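Local coordinates for insecticidal crystal protein Cry7Cal (Bacillus thuringiensis, PDB 5ZI1) that is an insecticidal toxin active against locusts, whose family probably acts by binding receptors on target cells, at residues 119-124 and 173-178. Numbering follows the deposited sequence.
Sequences STENLF and DLFYNE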
ATOM      1  N   SER A 119      15.267 -26.936  10.984  1.00 50.29           N
ATOM      2  CA  SER A 119      16.541 -26.517  10.411  1.00 53.10           C
ATOM      3  C   SER A 119      16.374 -25.294   9.519  1.00 48.53           C
ATOM      4  O   SER A 119      17.254 -24.428   9.498  1.00 48.63           O
ATOM      5  CB  SER A 119      17.206 -27.667   9.650  1.00 54.58           C
ATOM      6  OG  SER A 119      16.415 -28.096   8.555  1.00 61.67           O
ATOM      7  N   THR A 120      15.254 -25.186   8.785  1.00 50.39           N
ATOM      8  CA  THR A 120      15.092 -24.020   7.907  1.00 51.02           C
ATOM      9  C   THR A 120      14.749 -22.781   8.721  1.00 48.94           C
ATOM     10  O   THR A 120      15.228 -21.681   8.426  1.00 49.20           O
ATOM     11  CB  THR A 120      14.015 -24.266   6.840  1.00 48.45           C
ATOM     12  OG1 THR A 120      14.420 -25.333   5.977  1.00 48.76           O
ATOM     13  CG2 THR A 120      13.811 -23.027   5.987  1.00 46.15           C
ATOM     14  N   GLU A 121      13.941 -22.950   9.771  1.00 49.59           N
ATOM     15  CA  GLU A 121      13.565 -21.811  10.600  1.00 46.26           C
ATOM     16  C   GLU A 121      14.761 -21.286  11.384  1.00 48.16           C
ATOM     17  O   GLU A 121      14.873 -20.075  11.607  1.00 46.15           O
ATOM     18  CB  GLU A 121      12.408 -22.215  11.525  1.00 44.46           C
ATOM     19  CG  GLU A 121      11.650 -21.033  12.127  1.00 50.14           C
ATOM     20  CD  GLU A 121      12.358 -20.417  13.341  1.00 53.17           C
ATOM     21  OE1 GLU A 121      13.023 -21.180  14.083  1.00 50.28           O
ATOM     22  OE2 GLU A 121      12.249 -19.179  13.546  1.00 48.91           O
ATOM     23  N   ASN A 122      15.673 -22.180  11.791  1.00 45.59           N
ATOM     24  CA  ASN A 122      16.912 -21.734  12.407  1.00 43.10           C
ATOM     25  C   ASN A 122      17.775 -20.952  11.421  1.00 48.00           C
ATOM     26  O   ASN A 122      18.425 -19.979  11.817  1.00 46.24           O
ATOM     27  CB  ASN A 122      17.673 -22.933  12.988  1.00 47.30           C
ATOM     28  CG  ASN A 122      17.101 -23.409  14.353  1.00 48.82           C
ATOM     29  OD1 ASN A 122      16.383 -22.677  15.039  1.00 46.36           O
ATOM     30  ND2 ASN A 122      17.429 -24.634  14.733  1.00 46.02           N
ATOM     31  N   LEU A 123      17.773 -21.324  10.131  1.00 49.16           N
ATOM     32  CA  LEU A 123      18.535 -20.539   9.166  1.00 45.06           C
ATOM     33  C   LEU A 123      18.053 -19.096   9.141  1.00 46.42           C
ATOM     34  O   LEU A 123      18.862 -18.164   9.099  1.00 49.83           O
ATOM     35  CB  LEU A 123      18.464 -21.149   7.763  1.00 53.08           C
ATOM     36  CG  LEU A 123      19.462 -20.527   6.757  1.00 50.46           C
ATOM     37  CD1 LEU A 123      20.850 -20.462   7.384  1.00 48.32           C
ATOM     38  CD2 LEU A 123      19.542 -21.296   5.449  1.00 40.14           C
ATOM     39  N   PHE A 124      16.740 -18.885   9.188  1.00 46.78           N
ATOM     40  CA  PHE A 124      16.242 -17.514   9.241  1.00 47.10           C
ATOM     41  C   PHE A 124      16.766 -16.792  10.480  1.00 44.79           C
ATOM     42  O   PHE A 124      17.280 -15.674  10.384  1.00 45.92           O
ATOM     43  CB  PHE A 124      14.707 -17.504   9.187  1.00 47.79           C
ATOM     44  CG  PHE A 124      14.138 -17.620   7.777  1.00 47.11           C
ATOM     45  CD1 PHE A 124      14.041 -16.509   6.956  1.00 44.72           C
ATOM     46  CD2 PHE A 124      13.707 -18.842   7.287  1.00 46.89           C
ATOM     47  CE1 PHE A 124      13.518 -16.612   5.666  1.00 47.36           C
ATOM     48  CE2 PHE A 124      13.177 -18.960   6.011  1.00 47.62           C
ATOM     49  CZ  PHE A 124      13.086 -17.845   5.194  1.00 47.20           C
ATOM     50  N   ASP A 173       3.329 -24.070  20.650  1.00 50.65           N
ATOM     51  CA  ASP A 173       3.110 -22.804  21.351  1.00 49.61           C
ATOM     52  C   ASP A 173       4.356 -21.935  21.351  1.00 50.05           C
ATOM     53  O   ASP A 173       4.246 -20.702  21.355  1.00 51.22           O
ATOM     54  CB  ASP A 173       2.665 -23.049  22.793  1.00 54.74           C
ATOM     55  CG  ASP A 173       1.223 -23.539  22.896  1.00 57.24           C
ATOM     56  OD1 ASP A 173       0.503 -23.586  21.872  1.00 55.65           O
ATOM     57  OD2 ASP A 173       0.795 -23.847  24.027  1.00 60.60           O
ATOM     58  N   LEU A 174       5.542 -22.545  21.385  1.00 50.09           N
ATOM     59  CA  LEU A 174       6.770 -21.760  21.332  1.00 48.85           C
ATOM     60  C   LEU A 174       6.890 -21.043  19.992  1.00 47.05           C
ATOM     61  O   LEU A 174       7.144 -19.833  19.938  1.00 45.35           O
ATOM     62  CB  LEU A 174       7.974 -22.663  21.563  1.00 51.26           C
ATOM     63  CG  LEU A 174       9.335 -21.952  21.600  1.00 55.29           C
ATOM     64  CD1 LEU A 174       9.489 -21.121  22.874  1.00 50.95           C
ATOM     65  CD2 LEU A 174      10.472 -22.964  21.471  1.00 55.20           C
ATOM     66  N   PHE A 175       6.683 -21.779  18.897  1.00 47.43           N
ATOM     67  CA  PHE A 175       6.776 -21.190  17.559  1.00 49.17           C
ATOM     68  C   PHE A 175       5.758 -20.074  17.366  1.00 46.08           C
ATOM     69  O   PHE A 175       6.086 -19.010  16.823  1.00 44.65           O
ATOM     70  CB  PHE A 175       6.601 -22.283  16.514  1.00 45.67           C
ATOM     71  CG  PHE A 175       7.822 -23.146  16.346  1.00 47.88           C
ATOM     72  CD1 PHE A 175       9.054 -22.577  16.072  1.00 49.74           C
ATOM     73  CD2 PHE A 175       7.739 -24.514  16.473  1.00 46.76           C
ATOM     74  CE1 PHE A 175      10.176 -23.363  15.912  1.00 51.90           C
ATOM     75  CE2 PHE A 175       8.861 -25.313  16.321  1.00 45.94           C
ATOM     76  CZ  PHE A 175      10.082 -24.736  16.042  1.00 46.96           C
ATOM     77  N   TYR A 176       4.528 -20.285  17.842  1.00 46.52           N
ATOM     78  CA  TYR A 176       3.523 -19.229  17.849  1.00 44.00           C
ATOM     79  C   TYR A 176       4.045 -17.974  18.532  1.00 45.01           C
ATOM     80  O   TYR A 176       3.994 -16.878  17.959  1.00 49.03           O
ATOM     81  CB  TYR A 176       2.239 -19.721  18.535  1.00 49.24           C
ATOM     82  CG  TYR A 176       1.136 -18.691  18.496  1.00 51.85           C
ATOM     83  CD1 TYR A 176       0.430 -18.455  17.317  1.00 54.83           C
ATOM     84  CD2 TYR A 176       0.822 -17.923  19.616  1.00 49.97           C
ATOM     85  CE1 TYR A 176      -0.570 -17.494  17.252  1.00 53.49           C
ATOM     86  CE2 TYR A 176      -0.184 -16.961  19.573  1.00 52.84           C
ATOM     87  CZ  TYR A 176      -0.884 -16.752  18.379  1.00 61.14           C
ATOM     88  OH  TYR A 176      -1.894 -15.805  18.296  1.00 56.09           O
ATOM     89  N   ASN A 177       4.580 -18.116  19.750  1.00 44.20           N
ATOM     90  CA  ASN A 177       5.038 -16.939  20.487  1.00 43.65           C
ATOM     91  C   ASN A 177       6.266 -16.317  19.843  1.00 40.85           C
ATOM     92  O   ASN A 177       6.417 -15.094  19.852  1.00 40.38           O
ATOM     93  CB  ASN A 177       5.333 -17.294  21.944  1.00 48.72           C
ATOM     94  CG  ASN A 177       4.086 -17.711  22.700  1.00 53.65           C
ATOM     95  OD1 ASN A 177       2.989 -17.216  22.437  1.00 55.95           O
ATOM     96  ND2 ASN A 177       4.252 -18.612  23.653  1.00 56.30           N
ATOM     97  N   GLU A 178       7.179 -17.135  19.325  1.00 39.38           N
ATOM     98  CA  GLU A 178       8.282 -16.579  18.558  1.00 45.83           C
ATOM     99  C   GLU A 178       7.760 -15.759  17.380  1.00 46.59           C
ATOM    100  O   GLU A 178       8.217 -14.635  17.148  1.00 46.57           O
ATOM    101  CB  GLU A 178       9.200 -17.693  18.074  1.00 46.80           C
ATOM    102  CG  GLU A 178      10.002 -18.333  19.175  1.00 55.83           C
ATOM    103  CD  GLU A 178      10.884 -19.435  18.643  1.00 64.96           C
ATOM    104  OE1 GLU A 178      11.552 -20.112  19.469  1.00 61.35           O
ATOM    105  OE2 GLU A 178      10.901 -19.608  17.391  1.00 64.72           O
TER
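The carboxylate of Glu-121 reaches across to helix 169-202, where it meets the rim of the Phe-175 ring and the carboxylate of Glu-178. Its OE1 lies 4.0 Å from CE1 of Phe-175, at the ring edge and near the ring plane, where the slightly positive C-H border suits an anionic oxygen better than the electron-rich face would. The carboxylate plane is turned 68° from that of the ring. The CB of Glu-121 already points toward helix 169-202; CG anti to the backbone nitrogen (chi1 -162°) and a bend at chi2 (-81°) then set the acid group beside the ring edge. Glu-178 instead runs extended beyond CG, bringing its OE2 to 4.1 Å from OE2 of Glu-121. Two like charges so close would be costly alone, but that OE2 of Glu-121 is hydrogen-bonded to NE2 of His-151, while Lys-125 NZ forms a salt bridge with OE1 and a long, weak ion pair with Glu-178, which probably eases the repulsion. Within the helical N-terminal domain, helix 141-165 packs against both helices, its Leu-155 touching Glu-121 of helix 107-127 and Phe-175 of helix 169-202, whose flat, apolar ring suits this buried place and also meets Phe-117 edge-to-face.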